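Local coordinates for protein triggering receptor expressed on myeloid cells 1 (Mus musculus, PDB 1U9K) that amplifies inflammatory responses as a myeloid cell-surface receptor that, once ligand-activated, multimerizes and signals through the adapter TYROBP/DAP12, at residues G14-V19 / Q77-D82; K33-L38 / G89-V94. One frame throughout, in Å; residues are numbered along the deposited sequence.

In the fold
Both contacts lie in the extracellular immunoglobulin V-type domain, one in each sheet of its beta sandwich, with centres about 13 Å apart. Contact 1 pairs strands 17-22 and 75-80 in the four-stranded antiparallel sheet, where 17-22 is outermost; contact 2 pairs strands 32-37 and 89-96 inside the five-stranded mixed sheet. Their segments alternate along the chain, 14-19, 33-38, 77-82, 89-94, so the polypeptide passes back and forth between the layers. The inward faces meet: Met80 SD lies 3.5 Å from Trp35 NE1, and Val78 CG2 is 3.9 Å from Cys93 SG. The disulfide from Cys93 to Cys21, on strand 17-22, joins the two sheets covalently.

Contact 1 of 2, residues G14-V19 / Q77-D82; sequences GQTLTV and QVQMTD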
ATOM      1  N   GLY A  14      -0.976  -3.503  18.207  1.00 15.86           N
ATOM      2  CA  GLY A  14      -1.078  -4.942  18.150  1.00 15.05           C
ATOM      3  C   GLY A  14      -2.049  -5.456  17.093  1.00 14.78           C
ATOM      4  O   GLY A  14      -2.034  -6.636  16.746  1.00 13.89           O
ATOM      5  N   GLN A  15      -2.950  -4.595  16.626  1.00 15.95           N
ATOM      6  CA  GLN A  15      -3.922  -5.000  15.613  1.00 17.66           C
ATOM      7  C   GLN A  15      -3.164  -5.069  14.294  1.00 18.87           C
ATOM      8  O   GLN A  15      -2.005  -4.665  14.222  1.00 19.13           O
ATOM      9  CB  GLN A  15      -5.085  -3.975  15.479  1.00 16.68           C
ATOM     10  CG  GLN A  15      -6.120  -4.109  16.588  1.00 18.18           C
ATOM     11  CD  GLN A  15      -7.357  -3.310  16.292  1.00 20.88           C
ATOM     12  OE1 GLN A  15      -7.348  -2.100  16.473  1.00 21.77           O
ATOM     13  NE2 GLN A  15      -8.398  -3.967  15.801  1.00 15.15           N
ATOM     14  N   THR A  16      -3.863  -5.548  13.290  1.00 19.78           N
ATOM     15  CA  THR A  16      -3.392  -5.568  11.908  1.00 20.51           C
ATOM     16  C   THR A  16      -4.250  -4.584  11.108  1.00 20.09           C
ATOM     17  O   THR A  16      -5.500  -4.552  11.248  1.00 20.41           O
ATOM     18  CB  THR A  16      -3.574  -6.956  11.322  1.00 21.14           C
ATOM     19  OG1 THR A  16      -2.760  -7.877  12.023  1.00 19.27           O
ATOM     20  CG2 THR A  16      -3.108  -7.017   9.926  1.00 22.61           C
ATOM     21  N   LEU A  17      -3.574  -3.740  10.355  1.00 19.57           N
ATOM     22  CA  LEU A  17      -4.223  -2.856   9.394  1.00 21.03           C
ATOM     23  C   LEU A  17      -4.444  -3.607   8.103  1.00 21.22           C
ATOM     24  O   LEU A  17      -3.502  -4.242   7.611  1.00 22.45           O
ATOM     25  CB  LEU A  17      -3.338  -1.678   9.112  1.00 20.16           C
ATOM     26  CG  LEU A  17      -3.768  -0.750   7.986  1.00 22.26           C
ATOM     27  CD1 LEU A  17      -5.084  -0.132   8.355  1.00 22.83           C
ATOM     28  CD2 LEU A  17      -2.691   0.257   7.602  1.00 25.11           C
ATOM     29  N   THR A  18      -5.654  -3.550   7.549  1.00 20.97           N
ATOM     30  CA  THR A  18      -5.915  -4.111   6.228  1.00 21.62           C
ATOM     31  C   THR A  18      -6.515  -3.008   5.377  1.00 21.71           C
ATOM     32  O   THR A  18      -7.478  -2.392   5.796  1.00 20.85           O
ATOM     33  CB  THR A  18      -6.913  -5.285   6.290  1.00 21.77           C
ATOM     34  OG1 THR A  18      -6.383  -6.338   7.104  1.00 24.13           O
ATOM     35  CG2 THR A  18      -7.082  -5.937   4.940  1.00 25.01           C
ATOM     36  N   VAL A  19      -5.980  -2.809   4.176  1.00 21.47           N
ATOM     37  CA  VAL A  19      -6.414  -1.774   3.262  1.00 21.54           C
ATOM     38  C   VAL A  19      -6.585  -2.450   1.913  1.00 22.53           C
ATOM     39  O   VAL A  19      -5.726  -3.211   1.492  1.00 22.37           O
ATOM     40  CB  VAL A  19      -5.353  -0.663   3.169  1.00 22.12           C
ATOM     41  CG1 VAL A  19      -5.640   0.305   2.053  1.00 25.22           C
ATOM     42  CG2 VAL A  19      -5.221   0.020   4.496  1.00 24.46           C
ATOM     43  N   GLN A  77      -4.284  -5.702  -1.900  1.00 21.58           N
ATOM     44  CA  GLN A  77      -4.563  -5.589  -0.446  1.00 21.72           C
ATOM     45  C   GLN A  77      -3.274  -5.472   0.342  1.00 21.09           C
ATOM     46  O   GLN A  77      -2.346  -6.269   0.164  1.00 20.22           O
ATOM     47  CB  GLN A  77      -5.294  -6.826   0.062  1.00 22.31           C
ATOM     48  CG  GLN A  77      -5.737  -6.729   1.491  1.00 22.64           C
ATOM     49  CD  GLN A  77      -6.503  -7.933   1.906  1.00 28.15           C
ATOM     50  OE1 GLN A  77      -7.697  -8.018   1.676  1.00 29.51           O
ATOM     51  NE2 GLN A  77      -5.819  -8.885   2.503  1.00 26.72           N
ATOM     52  N   VAL A  78      -3.230  -4.518   1.251  1.00 19.39           N
ATOM     53  CA  VAL A  78      -2.069  -4.330   2.089  1.00 20.93           C
ATOM     54  C   VAL A  78      -2.409  -4.704   3.518  1.00 21.22           C
ATOM     55  O   VAL A  78      -3.502  -4.421   3.978  1.00 20.12           O
ATOM     56  CB  VAL A  78      -1.629  -2.864   2.029  1.00 22.29           C
ATOM     57  CG1 VAL A  78      -0.431  -2.658   2.945  1.00 27.18           C
ATOM     58  CG2 VAL A  78      -1.351  -2.459   0.561  1.00 24.77           C
ATOM     59  N   GLN A  79      -1.513  -5.415   4.205  1.00 20.84           N
ATOM     60  CA  GLN A  79      -1.696  -5.682   5.620  1.00 21.18           C
ATOM     61  C   GLN A  79      -0.425  -5.270   6.311  1.00 21.89           C
ATOM     62  O   GLN A  79       0.671  -5.568   5.802  1.00 22.39           O
ATOM     63  CB  GLN A  79      -1.961  -7.137   5.885  1.00 22.41           C
ATOM     64  CG  GLN A  79      -3.338  -7.593   5.503  1.00 25.79           C
ATOM     65  CD  GLN A  79      -3.470  -9.087   5.673  1.00 32.43           C
ATOM     66  OE1 GLN A  79      -3.499  -9.830   4.687  1.00 38.59           O
ATOM     67  NE2 GLN A  79      -3.475  -9.537   6.919  1.00 35.45           N
ATOM     68  N   MET A  80      -0.551  -4.597   7.453  1.00 20.43           N
ATOM     69  CA  MET A  80       0.575  -4.302   8.361  1.00 21.41           C
ATOM     70  C   MET A  80       0.200  -4.926   9.669  1.00 21.81           C
ATOM     71  O   MET A  80      -0.834  -4.601  10.205  1.00 20.34           O
ATOM     72  CB  MET A  80       0.734  -2.792   8.585  1.00 21.93           C
ATOM     73  CG  MET A  80       1.095  -2.051   7.347  1.00 24.11           C
ATOM     74  SD  MET A  80       1.117  -0.251   7.562  1.00 27.05           S
ATOM     75  CE  MET A  80       2.231  -0.013   8.832  1.00 27.23           C
ATOM     76  N   THR A  81       1.017  -5.835  10.173  1.00 20.76           N
ATOM     77  CA  THR A  81       0.702  -6.591  11.342  1.00 21.47           C
ATOM     78  C   THR A  81       1.401  -5.979  12.531  1.00 21.07           C
ATOM     79  O   THR A  81       2.341  -5.217  12.393  1.00 20.47           O
ATOM     80  CB  THR A  81       1.137  -8.023  11.201  1.00 23.43           C
ATOM     81  OG1 THR A  81       2.516  -8.067  10.752  1.00 22.53           O
ATOM     82  CG2 THR A  81       0.324  -8.718  10.100  1.00 24.56           C
ATOM     83  N   ASP A  82       0.871  -6.294  13.697  1.00 20.46           N
ATOM     84  CA  ASP A  82       1.469  -5.920  14.972  1.00 22.04           C
ATOM     85  C   ASP A  82       1.746  -4.422  14.974  1.00 20.61           C
ATOM     86  O   ASP A  82       2.863  -3.982  15.171  1.00 20.33           O
ATOM     87  CB  ASP A  82       2.758  -6.697  15.227  1.00 22.88           C
ATOM     88  CG  ASP A  82       3.165  -6.652  16.694  1.00 29.33           C
ATOM     89  OD1 ASP A  82       2.263  -6.408  17.566  1.00 33.96           O
ATOM     90  OD2 ASP A  82       4.359  -6.803  17.073  1.00 37.25           O
TER
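Residues 17-19 and 77-80 run antiparallel, their axes 4.7 Å apart at 170°, with Leu17 facing Met80 and Val19 facing Val78 as hydrogen-bonded pairs. Each pair closes two backbone bonds, the shortest from Val78 N to Val19 O at 2.8 Å. Between them, Thr18 and Gln79 form a non-hydrogen-bonded pair. On the buried face Leu17 and Met80 lie alongside each other, and Leu17 CD2 meets Met80 SD at 3.8 Å. Met80 bends at chi3 (57°), which turns its methyl end from strand 17-22 toward Trp35 and Tyr91. This is the edge of the four-stranded sheet of the V-set sandwich: Leu17, Val19, Val78 and Met80 point into the core between the sheets, and the alternate residues form a more polar outer face. There Thr18 CG2 packs on the amide end of Gln77, 3.7 Å from CD, while Thr18 OG1 sits 3.7 Å from Gln79 CG. Gln77 is extended, CG anti to the backbone N (chi1 -174°), which takes its amide across Thr18; NE2 also gives a weak 3.3 Å bond to Gln79 OE1. Cutting Gln77 back to an alanine would probably strip Thr18 CG2 of its amide cover and leave Gln79 OE1 to the weak bond from Lys68 NZ. Beyond the paired strands Thr16 and Thr81 stand side by side, Thr16 OG1 lying 3.7 Å from Thr81 CG2.

Contact 2 of 2, residues K33-L38 / G89-V94; sequences KAWQRL and GLYRCV
Trp35 and Tyr91 meet on the core side of the five-stranded sheet in this V-type immunoglobulin sandwich, where Trp35 packs beside the Cys21-Cys93 disulfide, the arrangement characteristic of immunoglobulin domains. Tyr91 CB sits over a face of the indole six-membered ring, 3.8 Å from its centroid, in a CH-pi contact. The indole five-membered ring and the phenol lie within 1° of parallel yet are displaced laterally so far that little of one stands over the other. Cys93 SG comes instead to the indole edge, 3.7 Å from Trp35 CE3. The extended Arg37 chain crosses the Tyr91 ring at a slant, CB and CG each 3.5 Å from Tyr91 CE2, and brings one face of its guanidinium to the phenol oxygen; Thr86 O accepts from Arg37 NH2 and Asp87 O pairs with Tyr91 OH. Antiparallel backbone bonds tie Ala34 to Val94 and Gln36 to Arg92, setting this register. On the opposite face of the sheet, Arg92 grips Gln36 side-on: NE and NH2 both donate to OE1 at 2.9 Å, with OE1 only 2° out of the guanidinium plane. Leu38 CD2 lies over the centre of that guanidinium, and Gln36 NE2 bonds to Thr46 OG1, which helps fix the amide's rotation.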
ATOM      1  N   LYS A  33       3.108  -2.230  -8.363  1.00 19.91           N
ATOM      2  CA  LYS A  33       2.380  -1.534  -7.316  1.00 19.66           C
ATOM      3  C   LYS A  33       3.182  -1.496  -6.039  1.00 20.10           C
ATOM      4  O   LYS A  33       4.080  -2.297  -5.816  1.00 19.25           O
ATOM      5  CB  LYS A  33       0.995  -2.128  -7.080  1.00 21.51           C
ATOM      6  CG  LYS A  33       0.093  -2.061  -8.334  1.00 23.06           C
ATOM      7  CD  LYS A  33       0.005  -3.372  -9.018  1.00 25.98           C
ATOM      8  CE  LYS A  33      -0.850  -3.326 -10.296  1.00 24.78           C
ATOM      9  NZ  LYS A  33      -0.560  -4.454 -11.141  1.00 24.76           N
ATOM     10  N   ALA A  34       2.870  -0.512  -5.198  1.00 18.52           N
ATOM     11  CA  ALA A  34       3.616  -0.306  -3.996  1.00 18.97           C
ATOM     12  C   ALA A  34       2.756   0.286  -2.903  1.00 18.21           C
ATOM     13  O   ALA A  34       1.755   0.980  -3.147  1.00 20.16           O
ATOM     14  CB  ALA A  34       4.778   0.560  -4.234  1.00 18.71           C
ATOM     15  N   TRP A  35       3.201   0.034  -1.684  1.00 19.48           N
ATOM     16  CA  TRP A  35       2.713   0.706  -0.482  1.00 18.65           C
ATOM     17  C   TRP A  35       3.783   1.672   0.000  1.00 18.72           C
ATOM     18  O   TRP A  35       4.925   1.290   0.102  1.00 19.05           O
ATOM     19  CB  TRP A  35       2.478  -0.334   0.588  1.00 20.05           C
ATOM     20  CG  TRP A  35       1.908   0.139   1.941  1.00 19.20           C
ATOM     21  CD1 TRP A  35       2.478  -0.091   3.147  1.00 20.37           C
ATOM     22  CD2 TRP A  35       0.633   0.745   2.206  1.00 19.85           C
ATOM     23  NE1 TRP A  35       1.670   0.360   4.149  1.00 21.30           N
ATOM     24  CE2 TRP A  35       0.511   0.855   3.600  1.00 22.40           C
ATOM     25  CE3 TRP A  35      -0.451   1.163   1.404  1.00 21.22           C
ATOM     26  CZ2 TRP A  35      -0.593   1.392   4.206  1.00 23.47           C
ATOM     27  CZ3 TRP A  35      -1.558   1.703   2.007  1.00 22.94           C
ATOM     28  CH2 TRP A  35      -1.624   1.821   3.397  1.00 25.96           C
ATOM     29  N   GLN A  36       3.393   2.913   0.273  1.00 18.22           N
ATOM     30  CA  GLN A  36       4.296   3.986   0.650  1.00 18.81           C
ATOM     31  C   GLN A  36       3.848   4.656   1.934  1.00 18.79           C
ATOM     32  O   GLN A  36       2.665   4.722   2.231  1.00 19.81           O
ATOM     33  CB  GLN A  36       4.380   5.072  -0.421  1.00 17.61           C
ATOM     34  CG  GLN A  36       4.909   4.521  -1.794  1.00 18.61           C
ATOM     35  CD  GLN A  36       5.206   5.652  -2.769  1.00 18.33           C
ATOM     36  OE1 GLN A  36       4.368   6.528  -2.937  1.00 20.82           O
ATOM     37  NE2 GLN A  36       6.388   5.656  -3.373  1.00 17.34           N
ATOM     38  N   ARG A  37       4.804   5.107   2.718  1.00 18.74           N
ATOM     39  CA  ARG A  37       4.528   6.009   3.794  1.00 19.86           C
ATOM     40  C   ARG A  37       4.935   7.417   3.340  1.00 20.08           C
ATOM     41  O   ARG A  37       5.856   7.591   2.530  1.00 20.31           O
ATOM     42  CB  ARG A  37       5.275   5.578   5.026  1.00 20.04           C
ATOM     43  CG  ARG A  37       5.001   6.338   6.268  1.00 22.51           C
ATOM     44  CD  ARG A  37       5.652   5.671   7.465  1.00 23.35           C
ATOM     45  NE  ARG A  37       5.226   6.296   8.699  1.00 25.44           N
ATOM     46  CZ  ARG A  37       5.626   5.903   9.914  1.00 27.11           C
ATOM     47  NH1 ARG A  37       6.452   4.871  10.062  1.00 28.00           N
ATOM     48  NH2 ARG A  37       5.187   6.517  10.968  1.00 26.28           N
ATOM     49  N   LEU A  38       4.209   8.398   3.834  1.00 19.63           N
ATOM     50  CA  LEU A  38       4.437   9.792   3.446  1.00 20.44           C
ATOM     51  C   LEU A  38       4.808  10.623   4.656  1.00 19.88           C
ATOM     52  O   LEU A  38       3.965  11.326   5.209  1.00 20.74           O
ATOM     53  CB  LEU A  38       3.195  10.358   2.774  1.00 21.68           C
ATOM     54  CG  LEU A  38       2.661   9.619   1.542  1.00 22.83           C
ATOM     55  CD1 LEU A  38       1.258  10.097   1.031  1.00 27.09           C
ATOM     56  CD2 LEU A  38       3.625   9.675   0.438  1.00 26.34           C
ATOM     57  N   GLY A  89       0.765   7.510  10.853  1.00 22.01           N
ATOM     58  CA  GLY A  89       1.214   8.343   9.750  1.00 22.55           C
ATOM     59  C   GLY A  89       0.333   8.266   8.546  1.00 20.77           C
ATOM     60  O   GLY A  89      -0.720   7.618   8.612  1.00 21.87           O
ATOM     61  N   LEU A  90       0.751   8.909   7.453  1.00 18.50           N
ATOM     62  CA  LEU A  90      -0.019   8.932   6.215  1.00 18.29           C
ATOM     63  C   LEU A  90       0.655   7.917   5.263  1.00 18.63           C
ATOM     64  O   LEU A  90       1.891   7.899   5.127  1.00 18.06           O
ATOM     65  CB  LEU A  90      -0.025  10.343   5.638  1.00 17.57           C
ATOM     66  CG  LEU A  90      -0.907  10.529   4.430  1.00 18.79           C
ATOM     67  CD1 LEU A  90      -2.318  10.326   4.803  1.00 19.45           C
ATOM     68  CD2 LEU A  90      -0.667  11.967   3.841  1.00 22.58           C
ATOM     69  N   TYR A  91      -0.153   7.091   4.602  1.00 18.13           N
ATOM     70  CA  TYR A  91       0.308   6.042   3.707  1.00 17.66           C
ATOM     71  C   TYR A  91      -0.535   6.054   2.456  1.00 19.23           C
ATOM     72  O   TYR A  91      -1.604   6.607   2.443  1.00 18.40           O
ATOM     73  CB  TYR A  91       0.120   4.665   4.332  1.00 19.45           C
ATOM     74  CG  TYR A  91       0.920   4.389   5.550  1.00 18.93           C
ATOM     75  CD1 TYR A  91       0.422   4.684   6.823  1.00 20.35           C
ATOM     76  CD2 TYR A  91       2.175   3.757   5.465  1.00 20.05           C
ATOM     77  CE1 TYR A  91       1.161   4.412   7.963  1.00 21.73           C
ATOM     78  CE2 TYR A  91       2.932   3.503   6.624  1.00 20.03           C
ATOM     79  CZ  TYR A  91       2.436   3.841   7.838  1.00 20.85           C
ATOM     80  OH  TYR A  91       3.136   3.595   8.999  1.00 20.02           O
ATOM     81  N   ARG A  92      -0.045   5.445   1.395  1.00 19.04           N
ATOM     82  CA  ARG A  92      -0.864   5.246   0.232  1.00 19.58           C
ATOM     83  C   ARG A  92      -0.412   4.039  -0.528  1.00 19.51           C
ATOM     84  O   ARG A  92       0.743   3.636  -0.446  1.00 19.23           O
ATOM     85  CB  ARG A  92      -0.791   6.454  -0.691  1.00 19.29           C
ATOM     86  CG  ARG A  92       0.593   6.820  -1.065  1.00 20.88           C
ATOM     87  CD  ARG A  92       0.707   8.025  -1.930  1.00 20.61           C
ATOM     88  NE  ARG A  92       2.051   8.136  -2.500  1.00 17.51           N
ATOM     89  CZ  ARG A  92       2.512   9.251  -3.072  1.00 17.81           C
ATOM     90  NH1 ARG A  92       1.764  10.291  -3.170  1.00 18.30           N
ATOM     91  NH2 ARG A  92       3.722   9.314  -3.575  1.00 21.39           N
ATOM     92  N   CYS A  93      -1.326   3.486  -1.308  1.00 20.73           N
ATOM     93  CA  CYS A  93      -1.028   2.510  -2.364  1.00 22.01           C
ATOM     94  C   CYS A  93      -0.871   3.268  -3.686  1.00 21.11           C
ATOM     95  O   CYS A  93      -1.635   4.208  -3.979  1.00 20.11           O
ATOM     96  CB  CYS A  93      -2.226   1.588  -2.647  1.00 24.63           C
ATOM     97  SG  CYS A  93      -2.841   0.579  -1.317  1.00 35.34           S
ATOM     98  N   VAL A  94       0.094   2.838  -4.491  1.00 20.80           N
ATOM     99  CA  VAL A  94       0.388   3.491  -5.741  1.00 19.96           C
ATOM    100  C   VAL A  94       0.742   2.518  -6.840  1.00 20.01           C
ATOM    101  O   VAL A  94       1.174   1.369  -6.599  1.00 19.42           O
ATOM    102  CB  VAL A  94       1.556   4.442  -5.613  1.00 20.26           C
ATOM    103  CG1 VAL A  94       1.269   5.551  -4.597  1.00 19.72           C
ATOM    104  CG2 VAL A  94       2.878   3.668  -5.328  1.00 21.46           C
TER
HETATM  105  O   HOH W   1       2.970  10.623   7.681  1.00 31.96           O